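Local coordinates for dephospho-CoA kinase (Campylobacter jejuni subsp. jejuni serotype O:2, PDB 4ZO4), which probably catalyses the last step of coenzyme A biosynthesis, the ATP-dependent phosphorylation of the 3'-hydroxyl group of dephospho-CoA, at residues N46-E51 and K65-D70; K52-F57 and E76-N81; P94-K99 and F122-Y127; V133-T138 and E170-A175; K140-K145 and A160-Q165. All coordinates share one frame; numbering follows the deposited sequence.

Overall arrangement
Contacts 1 and 2 fasten helix 47-54 and its 3-10 extension to what follows, first a loop and then helix 71-80. Contact 2 is buried; contacts 1, 3 and 5 are partly buried. Contact 3 joins long helix 82-109 to a loop nearer the predicted ATP site. Contacts 4 and 5 share helix 155-172. Contact 4, where the late part of this helix meets the parallel sheet, is close to the chain centre (about 12 Å) yet largely at the surface; contact 5 lies about 21 Å out. No hydrogen bond crosses any of the five. Apolar packing predominates in contacts 1, 2, 4 and 5, with a CH-pi contact in 4, while contact 3 rests on an arginine and its cation-pi interaction.

Contact 1: residues N46-E51 and K65-D70; sequences NALELE and KEKKID
A47 O accepts the amide of E51 (N to O 3.1 Å) in the opening turn of helix 47-54, while the methyl of the same alanine faces residues 65-70. That methyl, A47 CB, rests 3.4 Å from K67 O, so the loop presents a backbone carbonyl to the helix without forming a hydrogen bond to it. K67, with left-handed helical backbone angles, follows an inverse gamma turn centred on E66. I69 then points its side chain inward. Its CG1 lies 4.0 Å from A47 CB, and its CD1 goes on to L50 CB at 3.9 Å, meeting that leucine side chain at roughly a right angle. On the outer flank L48 and K67 cross obliquely. The aliphatic part of the lysine does the touching, with K67 CD 3.9 Å from L48 CD1, and the chain bends about CG-CD (chi3 -97°), at the part that meets the leucine. The contact thus grades from the buried pair L50 and I69 to an exposed leucine-lysine edge. Around it, L50 also packs on L88 and F91 of helix 82-109 and on L43 of helix 35-45, and D70, next to I69, is the N-cap residue of helix 71-80.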
# COMPACT_ATOMS: atom_id res chain seq x y z
N ASN A 46 23.43 -9.90 11.55
CA ASN A 46 22.83 -10.89 10.64
C ASN A 46 23.33 -10.67 9.24
O ASN A 46 22.55 -10.59 8.30
CB ASN A 46 21.32 -10.78 10.66
CG ASN A 46 20.76 -11.13 12.00
OD1 ASN A 46 20.70 -12.30 12.34
ND2 ASN A 46 20.42 -10.12 12.80
N ALA A 47 24.65 -10.57 9.11
CA ALA A 47 25.26 -10.23 7.85
C ALA A 47 25.32 -11.47 6.96
O ALA A 47 25.00 -11.38 5.79
CB ALA A 47 26.64 -9.62 8.07
N LEU A 48 25.72 -12.61 7.50
CA LEU A 48 25.75 -13.82 6.67
C LEU A 48 24.35 -14.25 6.21
O LEU A 48 24.17 -14.58 5.03
CB LEU A 48 26.45 -15.00 7.36
CG LEU A 48 27.97 -14.89 7.43
CD1 LEU A 48 28.58 -16.14 8.05
CD2 LEU A 48 28.58 -14.62 6.06
N GLU A 49 23.36 -14.25 7.09
CA GLU A 49 22.05 -14.72 6.66
C GLU A 49 21.49 -13.82 5.56
O GLU A 49 20.97 -14.30 4.57
CB GLU A 49 21.07 -14.92 7.82
CG GLU A 49 21.04 -16.38 8.29
CD GLU A 49 20.66 -17.39 7.16
OE1 GLU A 49 21.22 -18.54 7.13
OE2 GLU A 49 19.80 -17.04 6.30
N LEU A 50 21.67 -12.51 5.70
CA LEU A 50 21.21 -11.54 4.71
C LEU A 50 21.88 -11.74 3.33
O LEU A 50 21.23 -11.68 2.28
CB LEU A 50 21.45 -10.11 5.23
CG LEU A 50 20.56 -9.59 6.38
CD1 LEU A 50 21.21 -8.42 7.12
CD2 LEU A 50 19.20 -9.14 5.84
N GLU A 51 23.17 -12.01 3.32
CA GLU A 51 23.82 -12.35 2.06
C GLU A 51 23.07 -13.49 1.35
O GLU A 51 22.77 -13.33 0.17
CB GLU A 51 25.27 -12.74 2.27
CG GLU A 51 26.10 -12.74 1.00
CD GLU A 51 26.06 -14.04 0.20
OE1 GLU A 51 26.31 -13.95 -1.04
OE2 GLU A 51 25.77 -15.13 0.78
N LYS A 65 33.35 -6.69 3.73
CA LYS A 65 34.61 -7.17 4.24
C LYS A 65 34.33 -8.33 5.18
O LYS A 65 33.88 -9.39 4.72
CB LYS A 65 35.41 -6.02 4.90
CG LYS A 65 36.83 -6.41 5.34
CD LYS A 65 37.51 -5.31 6.16
CE LYS A 65 38.48 -5.92 7.20
NZ LYS A 65 39.31 -4.85 7.87
N GLU A 66 34.54 -8.14 6.48
CA GLU A 66 34.56 -9.25 7.41
C GLU A 66 33.21 -9.36 8.06
O GLU A 66 32.97 -8.82 9.15
CB GLU A 66 35.68 -9.08 8.45
CG GLU A 66 37.05 -9.36 7.85
CD GLU A 66 38.16 -9.31 8.87
OE1 GLU A 66 39.30 -8.96 8.48
OE2 GLU A 66 37.90 -9.60 10.06
N LYS A 67 32.32 -10.05 7.35
CA LYS A 67 30.95 -10.23 7.78
C LYS A 67 30.29 -8.88 8.09
O LYS A 67 29.70 -8.68 9.16
CB LYS A 67 30.87 -11.23 8.94
CG LYS A 67 31.03 -12.67 8.45
CD LYS A 67 31.16 -13.70 9.56
CE LYS A 67 32.62 -14.06 9.86
NZ LYS A 67 32.72 -15.27 10.73
N LYS A 68 30.43 -7.95 7.15
CA LYS A 68 29.77 -6.66 7.21
C LYS A 68 28.88 -6.53 5.97
O LYS A 68 29.21 -7.10 4.93
CB LYS A 68 30.80 -5.53 7.28
CG LYS A 68 30.87 -4.82 8.62
CD LYS A 68 31.94 -3.73 8.63
CE LYS A 68 31.47 -2.48 9.40
NZ LYS A 68 32.63 -1.80 10.07
N ILE A 69 27.78 -5.79 6.09
CA ILE A 69 26.80 -5.64 5.00
C ILE A 69 27.05 -4.33 4.26
O ILE A 69 27.14 -3.26 4.87
CB ILE A 69 25.33 -5.68 5.53
CG1 ILE A 69 24.80 -7.11 5.58
CG2 ILE A 69 24.38 -4.84 4.69
CD1 ILE A 69 24.25 -7.63 4.26
N ASP A 70 27.17 -4.42 2.94
CA ASP A 70 27.22 -3.24 2.10
C ASP A 70 25.81 -2.66 2.09
O ASP A 70 24.93 -3.19 1.41
CB ASP A 70 27.68 -3.60 0.69
CG ASP A 70 28.38 -2.44 -0.03
OD1 ASP A 70 28.09 -1.26 0.26
OD2 ASP A 70 29.22 -2.73 -0.92

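Contact 2: residues K52-F57 and E76-N81; sequences KIFSPF and EIVFNN
This is a buried apolar contact between two helices, in the largely helical part of the chain that in relatives of this kinase family probably forms the CoA-binding domain. Residues 52-57, the late part of helix 47-54 and the 3-10 segment 55-57, meet the last turn of helix 71-80. I77 meets both phenylalanines through one methyl. Its CG2 sits 3.7 Å from F57 CB and 4.2 Å from F54 CD1, while V78 CG1 extends the patch to F54 CE1 at 4.3 Å. The F57 N to F54 O bond (2.8 Å) holds the turn that brings both rings to this side. I53 CG2 lies over one face of the F54 ring, toward its rim, and R161 of a second subunit packs on F57. N81 closes the end of the contact: its OD1 caps A84 N at the start of helix 82-109, and its amide plane stands 69° from the F57 ring, with N81 ND2 3.5 Å from F57 CD1.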
# COMPACT_ATOMS: atom_id res chain seq x y z
N LYS A 52 22.78 -14.60 2.04
CA LYS A 52 22.03 -15.75 1.42
C LYS A 52 20.69 -15.31 0.83
O LYS A 52 20.44 -15.46 -0.34
CB LYS A 52 21.73 -16.87 2.45
CG LYS A 52 22.85 -17.88 2.65
CD LYS A 52 23.01 -18.25 4.13
CE LYS A 52 24.21 -19.16 4.34
NZ LYS A 52 24.66 -19.31 5.76
N ILE A 53 19.87 -14.71 1.66
CA ILE A 53 18.53 -14.27 1.32
C ILE A 53 18.56 -13.29 0.16
O ILE A 53 17.78 -13.42 -0.75
CB ILE A 53 17.89 -13.60 2.57
CG1 ILE A 53 17.86 -14.58 3.77
CG2 ILE A 53 16.48 -13.10 2.28
CD1 ILE A 53 17.42 -13.96 5.08
N PHE A 54 19.46 -12.30 0.17
CA PHE A 54 19.43 -11.20 -0.81
C PHE A 54 20.37 -11.31 -2.01
O PHE A 54 20.11 -10.71 -3.05
CB PHE A 54 19.68 -9.88 -0.11
CG PHE A 54 18.53 -9.45 0.72
CD1 PHE A 54 17.43 -8.85 0.14
CD2 PHE A 54 18.50 -9.71 2.07
CE1 PHE A 54 16.34 -8.47 0.90
CE2 PHE A 54 17.42 -9.33 2.83
CZ PHE A 54 16.33 -8.72 2.24
N SER A 55 21.46 -12.04 -1.87
CA SER A 55 22.39 -12.25 -2.98
C SER A 55 21.69 -12.66 -4.27
O SER A 55 22.08 -12.17 -5.32
CB SER A 55 23.50 -13.26 -2.63
OG SER A 55 22.98 -14.56 -2.39
N PRO A 56 20.65 -13.52 -4.20
CA PRO A 56 19.97 -13.81 -5.51
C PRO A 56 19.29 -12.63 -6.23
O PRO A 56 18.70 -12.84 -7.29
CB PRO A 56 18.91 -14.88 -5.15
CG PRO A 56 18.81 -14.91 -3.67
CD PRO A 56 20.14 -14.38 -3.12
N PHE A 57 19.32 -11.42 -5.65
CA PHE A 57 18.74 -10.23 -6.29
C PHE A 57 19.76 -9.41 -7.06
O PHE A 57 19.40 -8.53 -7.84
CB PHE A 57 18.09 -9.34 -5.26
CG PHE A 57 16.85 -9.91 -4.67
CD1 PHE A 57 15.65 -9.82 -5.35
CD2 PHE A 57 16.88 -10.51 -3.43
CE1 PHE A 57 14.49 -10.33 -4.80
CE2 PHE A 57 15.72 -11.02 -2.86
CZ PHE A 57 14.53 -10.94 -3.55
N GLU A 76 19.87 -0.44 -2.58
CA GLU A 76 19.56 -0.43 -4.01
C GLU A 76 18.68 -1.61 -4.33
O GLU A 76 17.77 -1.50 -5.16
CB GLU A 76 20.83 -0.46 -4.86
CG GLU A 76 21.63 0.84 -4.74
CD GLU A 76 22.95 0.84 -5.50
OE1 GLU A 76 23.67 1.86 -5.39
OE2 GLU A 76 23.28 -0.15 -6.19
N ILE A 77 18.93 -2.74 -3.68
CA ILE A 77 18.16 -3.94 -3.97
C ILE A 77 16.70 -3.70 -3.59
O ILE A 77 15.80 -3.91 -4.40
CB ILE A 77 18.70 -5.16 -3.20
CG1 ILE A 77 19.98 -5.67 -3.83
CG2 ILE A 77 17.67 -6.28 -3.18
CD1 ILE A 77 20.56 -6.86 -3.09
N VAL A 78 16.48 -3.23 -2.36
CA VAL A 78 15.13 -3.07 -1.82
C VAL A 78 14.44 -1.86 -2.46
O VAL A 78 13.22 -1.78 -2.49
CB VAL A 78 15.07 -2.96 -0.25
CG1 VAL A 78 15.42 -4.29 0.39
CG2 VAL A 78 15.98 -1.87 0.27
N PHE A 79 15.20 -0.90 -2.93
CA PHE A 79 14.57 0.17 -3.68
C PHE A 79 14.11 -0.37 -5.06
O PHE A 79 13.00 -0.07 -5.49
CB PHE A 79 15.50 1.38 -3.84
CG PHE A 79 14.92 2.47 -4.70
CD1 PHE A 79 13.90 3.29 -4.23
CD2 PHE A 79 15.38 2.65 -6.01
CE1 PHE A 79 13.34 4.27 -5.04
CE2 PHE A 79 14.83 3.63 -6.82
CZ PHE A 79 13.81 4.44 -6.34
N ASN A 80 14.93 -1.19 -5.71
CA ASN A 80 14.58 -1.78 -7.02
C ASN A 80 13.64 -2.97 -7.00
O ASN A 80 13.17 -3.40 -8.05
CB ASN A 80 15.83 -2.24 -7.75
CG ASN A 80 16.79 -1.12 -8.00
OD1 ASN A 80 16.39 0.04 -8.14
ND2 ASN A 80 18.08 -1.44 -8.02
N ASN A 81 13.40 -3.54 -5.83
CA ASN A 81 12.66 -4.79 -5.77
C ASN A 81 11.71 -4.81 -4.60
O ASN A 81 12.12 -4.69 -3.44
CB ASN A 81 13.65 -5.93 -5.66
CG ASN A 81 13.03 -7.25 -5.98
OD1 ASN A 81 12.24 -7.78 -5.21
ND2 ASN A 81 13.40 -7.79 -7.14

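Contact 3: residues P94-K99 and F122-Y127; sequences PKIRAK and FESGAY
Helix 82-109 and the irregular loop 122-127 come closest at R97 and S124, whose CA atoms are 5.5 Å apart, and no backbone hydrogen bond joins them. R97 carries the largest share of the contact. Its CG is anti to the backbone N (chi1 177°) and the chain bends at chi2 (90°), which lays CB and CD along S124 O, with R97 CD 3.1 Å from that oxygen. The guanidinium then reaches over the loop. R97 NH1 lies over one face of the Y127 ring, displaced toward its rim and 3.6 Å from Y127 CD1, and passes 3.4 Å from G125 CA. The backbone of G125 has angles that call for glycine, and the absent side chain leaves the arginine its place. I96, the residue before R97, touches both S124 and F122: I96 CD1 is 3.4 Å from S124 OG, and I96 CG2 is 4.0 Å from F122 CE1. The S124 hydroxyl group is hydrogen-bonded to N80 of a second subunit, and F122 leads toward the predicted ATP site, its side chain about 8 Å from that of K18. R97 CZ sits 4.8 Å from the Y127 ring centroid and 26° off its normal, an off-centre cation-pi interaction; within this contact the charge is therefore met by a ring face and not by a hydrogen-bond acceptor of the loop.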
# COMPACT_ATOMS: atom_id res chain seq x y z
N PRO A 94 10.98 -7.99 13.72
CA PRO A 94 10.99 -8.64 15.05
C PRO A 94 12.36 -8.57 15.78
O PRO A 94 12.41 -8.54 17.03
CB PRO A 94 10.61 -10.07 14.73
CG PRO A 94 10.93 -10.26 13.26
CD PRO A 94 10.69 -8.94 12.63
N LYS A 95 13.45 -8.50 15.03
CA LYS A 95 14.79 -8.39 15.60
C LYS A 95 15.04 -7.02 16.20
O LYS A 95 15.71 -6.90 17.24
CB LYS A 95 15.86 -8.65 14.54
CG LYS A 95 15.98 -10.10 14.18
CD LYS A 95 16.74 -10.29 12.88
CE LYS A 95 16.80 -11.75 12.44
NZ LYS A 95 15.61 -12.17 11.62
N ILE A 96 14.51 -6.00 15.54
CA ILE A 96 14.63 -4.64 16.07
C ILE A 96 13.75 -4.50 17.34
O ILE A 96 14.22 -4.05 18.40
CB ILE A 96 14.31 -3.56 15.01
CG1 ILE A 96 15.15 -3.73 13.72
CG2 ILE A 96 14.67 -2.22 15.58
CD1 ILE A 96 14.65 -2.96 12.50
N ARG A 97 12.50 -4.96 17.23
CA ARG A 97 11.53 -4.96 18.31
C ARG A 97 12.00 -5.65 19.59
O ARG A 97 11.73 -5.17 20.69
CB ARG A 97 10.25 -5.63 17.81
CG ARG A 97 9.11 -5.79 18.82
CD ARG A 97 8.17 -4.60 18.84
NE ARG A 97 7.19 -4.68 19.92
CZ ARG A 97 6.42 -3.67 20.33
NH1 ARG A 97 6.50 -2.47 19.76
NH2 ARG A 97 5.56 -3.86 21.33
N ALA A 98 12.72 -6.76 19.48
CA ALA A 98 13.15 -7.50 20.69
C ALA A 98 14.43 -6.93 21.27
O ALA A 98 14.63 -7.00 22.48
CB ALA A 98 13.33 -8.98 20.38
N LYS A 99 15.29 -6.39 20.41
CA LYS A 99 16.49 -5.68 20.87
C LYS A 99 16.17 -4.30 21.47
O LYS A 99 16.81 -3.85 22.39
CB LYS A 99 17.49 -5.54 19.75
CG LYS A 99 18.79 -4.88 20.19
CD LYS A 99 20.04 -5.57 19.66
CE LYS A 99 20.48 -6.70 20.59
NZ LYS A 99 21.95 -6.67 20.86
N PHE A 122 8.80 5.06 12.70
CA PHE A 122 9.62 3.87 12.85
C PHE A 122 8.68 2.73 12.83
O PHE A 122 7.57 2.86 13.28
CB PHE A 122 10.32 3.88 14.20
CG PHE A 122 11.59 3.07 14.25
CD1 PHE A 122 11.73 2.08 15.18
CD2 PHE A 122 12.65 3.34 13.39
CE1 PHE A 122 12.91 1.37 15.27
CE2 PHE A 122 13.82 2.62 13.46
CZ PHE A 122 13.95 1.63 14.40
N GLU A 123 9.18 1.60 12.37
CA GLU A 123 8.34 0.52 11.91
C GLU A 123 8.11 -0.61 12.90
O GLU A 123 6.98 -1.09 13.04
CB GLU A 123 8.95 -0.06 10.64
CG GLU A 123 8.68 0.76 9.39
CD GLU A 123 9.09 0.04 8.10
OE1 GLU A 123 9.77 -1.02 8.17
OE2 GLU A 123 8.74 0.55 7.02
N SER A 124 9.16 -1.06 13.56
CA SER A 124 9.18 -2.44 14.07
C SER A 124 8.19 -2.82 15.19
O SER A 124 8.32 -3.88 15.80
CB SER A 124 10.60 -2.82 14.45
OG SER A 124 11.39 -2.82 13.27
N GLY A 125 7.17 -1.99 15.42
CA GLY A 125 6.10 -2.31 16.35
C GLY A 125 5.37 -1.05 16.74
O GLY A 125 5.74 0.05 16.31
N ALA A 126 4.33 -1.21 17.55
CA ALA A 126 3.57 -0.09 18.10
C ALA A 126 4.10 0.22 19.50
O ALA A 126 3.70 -0.40 20.49
CB ALA A 126 2.08 -0.42 18.14
N TYR A 127 5.00 1.20 19.57
CA TYR A 127 5.73 1.51 20.80
C TYR A 127 5.00 2.45 21.77
O TYR A 127 5.54 2.77 22.83
CB TYR A 127 7.10 2.10 20.44
CG TYR A 127 8.00 1.15 19.65
CD1 TYR A 127 8.80 0.21 20.30
CD2 TYR A 127 8.06 1.21 18.25
CE1 TYR A 127 9.63 -0.65 19.59
CE2 TYR A 127 8.88 0.34 17.52
CZ TYR A 127 9.66 -0.58 18.20
OH TYR A 127 10.48 -1.43 17.50

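Contact 4: residues V133-T138 and E170-A175; sequences VIVIYT and EKLKKA
L172 sets its CD1 methyl squarely over the Y137 ring, 3.7 Å from the centroid and only 7° off the normal, a CH-pi contact in which all six ring carbons are near one carbon atom. The two side chains cross at about a right angle. The leucine has CG anti to the carbonyl carbon (chi1 -60°), and its other branch goes to the strand: L172 CD2 lies 3.3 Å from V135 CG1. V135 thus uses one methyl on the leucine and the other on A175, whose CB is 3.4 Å from V135 CG2. V133 closes the row with looser packing, its CG2 4.0 Å from K174 O. A type I turn runs from L172 to A175, closed by the bond from A175 N to L172 O (2.7 Å), and both of its end residues thereby meet the strand, A175 beside V135 and L172 between V135 and Y137. V133, V135 and Y137 face the helix, whereas I134 and I136 point to the other side of the sheet, where they meet F21 of helix 15-27. Strand 132-136 hydrogen-bonds to F177 of strand 177-179, its parallel neighbour, so helix 155-172 belongs to the connection of a beta-alpha-beta crossover, as in P-loop NTPases.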
# COMPACT_ATOMS: atom_id res chain seq x y z
N VAL A 133 5.33 9.21 25.09
CA VAL A 133 5.84 9.68 23.83
C VAL A 133 5.99 11.18 23.85
O VAL A 133 5.02 11.91 24.10
CB VAL A 133 4.89 9.27 22.70
CG1 VAL A 133 5.58 9.37 21.36
CG2 VAL A 133 4.41 7.87 22.95
N ILE A 134 7.20 11.63 23.54
CA ILE A 134 7.57 13.05 23.53
C ILE A 134 7.81 13.47 22.09
O ILE A 134 8.79 13.04 21.45
CB ILE A 134 8.90 13.30 24.31
CG1 ILE A 134 8.73 13.04 25.81
CG2 ILE A 134 9.45 14.72 24.10
CD1 ILE A 134 10.02 13.17 26.59
N VAL A 135 6.94 14.31 21.57
CA VAL A 135 7.13 14.76 20.22
C VAL A 135 7.60 16.20 20.22
O VAL A 135 6.93 17.08 20.79
CB VAL A 135 5.84 14.63 19.38
CG1 VAL A 135 6.13 15.06 17.94
CG2 VAL A 135 5.31 13.21 19.41
N ILE A 136 8.72 16.43 19.57
CA ILE A 136 9.17 17.76 19.29
C ILE A 136 8.66 18.18 17.93
O ILE A 136 9.07 17.65 16.89
CB ILE A 136 10.69 17.87 19.33
CG1 ILE A 136 11.19 17.37 20.69
CG2 ILE A 136 11.08 19.32 19.12
CD1 ILE A 136 12.63 16.94 20.70
N TYR A 137 7.77 19.16 17.97
CA TYR A 137 6.97 19.58 16.86
C TYR A 137 7.36 20.99 16.40
O TYR A 137 7.51 21.90 17.23
CB TYR A 137 5.52 19.60 17.31
CG TYR A 137 4.52 19.97 16.26
CD1 TYR A 137 4.63 19.47 14.95
CD2 TYR A 137 3.42 20.77 16.56
CE1 TYR A 137 3.69 19.77 13.99
CE2 TYR A 137 2.47 21.08 15.61
CZ TYR A 137 2.61 20.57 14.33
OH TYR A 137 1.69 20.87 13.35
N THR A 138 7.52 21.15 15.08
CA THR A 138 7.65 22.45 14.44
C THR A 138 6.50 22.71 13.44
O THR A 138 6.54 22.24 12.32
CB THR A 138 8.99 22.50 13.69
OG1 THR A 138 10.04 22.02 14.55
CG2 THR A 138 9.27 23.92 13.25
N GLU A 170 -0.66 14.29 11.83
CA GLU A 170 -1.44 13.10 12.21
C GLU A 170 -0.83 12.34 13.36
O GLU A 170 -1.56 11.82 14.21
CB GLU A 170 -1.61 12.12 11.06
CG GLU A 170 -3.03 12.05 10.54
CD GLU A 170 -4.04 11.55 11.56
OE1 GLU A 170 -5.06 12.25 11.79
OE2 GLU A 170 -3.81 10.45 12.12
N LYS A 171 0.49 12.24 13.39
CA LYS A 171 1.13 11.41 14.40
C LYS A 171 0.99 11.96 15.84
O LYS A 171 1.14 11.23 16.81
CB LYS A 171 2.59 11.23 14.05
CG LYS A 171 3.13 9.85 14.34
CD LYS A 171 2.39 8.76 13.56
CE LYS A 171 3.34 7.66 13.12
NZ LYS A 171 2.84 6.32 13.54
N LEU A 172 0.68 13.24 15.99
CA LEU A 172 0.58 13.86 17.32
C LEU A 172 -0.63 13.33 18.10
O LEU A 172 -0.59 13.20 19.32
CB LEU A 172 0.47 15.37 17.18
CG LEU A 172 1.63 16.08 16.48
CD1 LEU A 172 1.33 17.57 16.42
CD2 LEU A 172 2.97 15.85 17.17
N LYS A 173 -1.70 13.02 17.39
CA LYS A 173 -2.85 12.34 17.98
C LYS A 173 -2.46 11.19 18.91
O LYS A 173 -3.29 10.75 19.71
CB LYS A 173 -3.78 11.80 16.87
CG LYS A 173 -4.11 12.85 15.79
CD LYS A 173 -5.50 12.75 15.23
CE LYS A 173 -5.86 14.01 14.45
NZ LYS A 173 -7.12 13.83 13.65
N LYS A 174 -1.22 10.71 18.80
CA LYS A 174 -0.69 9.65 19.67
C LYS A 174 0.49 10.04 20.60
O LYS A 174 1.01 9.21 21.33
CB LYS A 174 -0.33 8.42 18.81
CG LYS A 174 -1.53 7.63 18.32
CD LYS A 174 -1.12 6.55 17.31
CE LYS A 174 -1.16 7.07 15.87
NZ LYS A 174 -0.67 6.07 14.86
N ALA A 175 0.90 11.30 20.60
CA ALA A 175 1.82 11.84 21.63
C ALA A 175 1.18 12.11 23.00
O ALA A 175 0.01 12.54 23.08
CB ALA A 175 2.44 13.14 21.14

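Contact 5: residues K140-K145 and A160-Q165; sequences KELSLK and ARLDSQ
The contact lies where the chain enters the helical segment from 144 to 172, probably the lid that closes over the nucleotide site in kinases of this family. Residues 140-143 lead in without regular structure, with an inverse gamma turn at L142 and S143 as N-cap of helix 144-151, and they run beside the middle of helix 155-172. L162 gives one methyl to L142 and the other to L144. With chi1 near trans (-173°) it carries both toward the incoming chain, CD1 3.6 Å from L142 CA and CD2 3.8 Å from L144 N. L142 and Q165 lie antiparallel, side by side, L142 CD2 3.8 Å from Q165 CB. The side chains of Q165 and K140 cross at about a right angle, with Q165 OE1 3.2 Å from K140 CB. The same OE1 faces another acceptor, E141 O, at 3.6 Å, so no hydrogen bond can form there. On the helix, R161 O accepts both Q165 N (3.1 Å) and S164 OG (2.6 Å), the latter bond coming 36° out of the carbonyl plane. L144 also packs on I166 of a third subunit, and R161 makes a salt bridge to D151. L162 and Q165 thus meet residues 140-144 without a hydrogen bond, and the contact rests on methyl packing and on a carboxamide laid against the K140 chain.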
# COMPACT_ATOMS: atom_id res chain seq x y z
N LYS A 140 3.94 23.87 10.55
CA LYS A 140 4.25 24.26 9.16
C LYS A 140 3.00 24.71 8.45
O LYS A 140 1.89 24.28 8.76
CB LYS A 140 4.83 23.08 8.39
CG LYS A 140 6.21 22.65 8.85
CD LYS A 140 7.27 23.66 8.47
CE LYS A 140 8.64 23.08 8.76
NZ LYS A 140 9.70 24.02 8.34
N GLU A 141 3.16 25.59 7.47
CA GLU A 141 1.99 25.98 6.68
C GLU A 141 1.70 24.84 5.70
O GLU A 141 2.57 24.42 4.90
CB GLU A 141 2.17 27.33 5.97
CG GLU A 141 0.92 28.21 6.06
CD GLU A 141 0.93 29.38 5.09
OE1 GLU A 141 0.23 30.39 5.35
OE2 GLU A 141 1.64 29.30 4.06
N LEU A 142 0.49 24.31 5.81
CA LEU A 142 0.06 23.22 4.98
C LEU A 142 -0.57 23.81 3.73
O LEU A 142 -1.72 23.49 3.37
CB LEU A 142 -0.91 22.33 5.75
CG LEU A 142 -0.39 21.81 7.09
CD1 LEU A 142 -1.43 20.93 7.76
CD2 LEU A 142 0.91 21.05 6.94
N SER A 143 0.19 24.68 3.08
CA SER A 143 -0.22 25.36 1.85
C SER A 143 0.76 25.00 0.78
O SER A 143 1.94 25.29 0.90
CB SER A 143 -0.17 26.87 2.03
OG SER A 143 -0.33 27.53 0.79
N LEU A 144 0.26 24.38 -0.28
CA LEU A 144 1.10 24.01 -1.39
C LEU A 144 1.87 25.19 -1.96
O LEU A 144 3.09 25.13 -2.09
CB LEU A 144 0.25 23.41 -2.50
CG LEU A 144 1.08 22.90 -3.67
CD1 LEU A 144 2.00 21.80 -3.19
CD2 LEU A 144 0.15 22.41 -4.74
N LYS A 145 1.16 26.27 -2.27
CA LYS A 145 1.71 27.36 -3.08
C LYS A 145 2.80 28.10 -2.30
O LYS A 145 3.82 28.50 -2.86
CB LYS A 145 0.63 28.38 -3.50
CG LYS A 145 -0.80 27.86 -3.72
CD LYS A 145 -0.94 27.01 -4.97
CE LYS A 145 -2.38 26.98 -5.47
NZ LYS A 145 -2.43 27.00 -6.95
N ALA A 160 5.27 16.19 -2.09
CA ALA A 160 5.96 15.28 -1.18
C ALA A 160 6.15 15.91 0.20
O ALA A 160 5.86 15.30 1.25
CB ALA A 160 7.31 14.94 -1.76
N ARG A 161 6.65 17.13 0.18
CA ARG A 161 6.92 17.81 1.38
C ARG A 161 5.64 18.01 2.16
O ARG A 161 5.60 17.77 3.37
CB ARG A 161 7.59 19.15 1.06
CG ARG A 161 8.35 19.65 2.26
CD ARG A 161 9.32 20.74 1.91
NE ARG A 161 10.55 20.61 2.68
CZ ARG A 161 11.43 21.60 2.82
NH1 ARG A 161 11.20 22.79 2.27
NH2 ARG A 161 12.53 21.40 3.53
N LEU A 162 4.61 18.48 1.47
CA LEU A 162 3.30 18.73 2.09
C LEU A 162 2.68 17.47 2.68
O LEU A 162 2.06 17.49 3.77
CB LEU A 162 2.31 19.31 1.05
CG LEU A 162 0.95 19.77 1.58
CD1 LEU A 162 1.13 20.58 2.85
CD2 LEU A 162 0.26 20.67 0.61
N ASP A 163 2.77 16.37 1.95
CA ASP A 163 2.18 15.14 2.44
C ASP A 163 2.84 14.68 3.72
O ASP A 163 2.19 14.17 4.61
CB ASP A 163 2.30 14.05 1.38
CG ASP A 163 1.29 14.21 0.26
OD1 ASP A 163 0.17 14.76 0.47
OD2 ASP A 163 1.64 13.76 -0.85
N SER A 164 4.15 14.84 3.80
CA SER A 164 4.86 14.34 4.95
C SER A 164 4.50 15.19 6.14
O SER A 164 4.18 14.67 7.20
CB SER A 164 6.35 14.35 4.72
OG SER A 164 6.76 15.63 4.32
N GLN A 165 4.48 16.51 5.96
CA GLN A 165 4.00 17.41 7.01
C GLN A 165 2.61 17.02 7.47
O GLN A 165 2.37 16.94 8.66
CB GLN A 165 4.03 18.85 6.57
CG GLN A 165 5.44 19.37 6.32
CD GLN A 165 5.47 20.73 5.62
OE1 GLN A 165 4.47 21.46 5.62
NE2 GLN A 165 6.60 21.07 5.02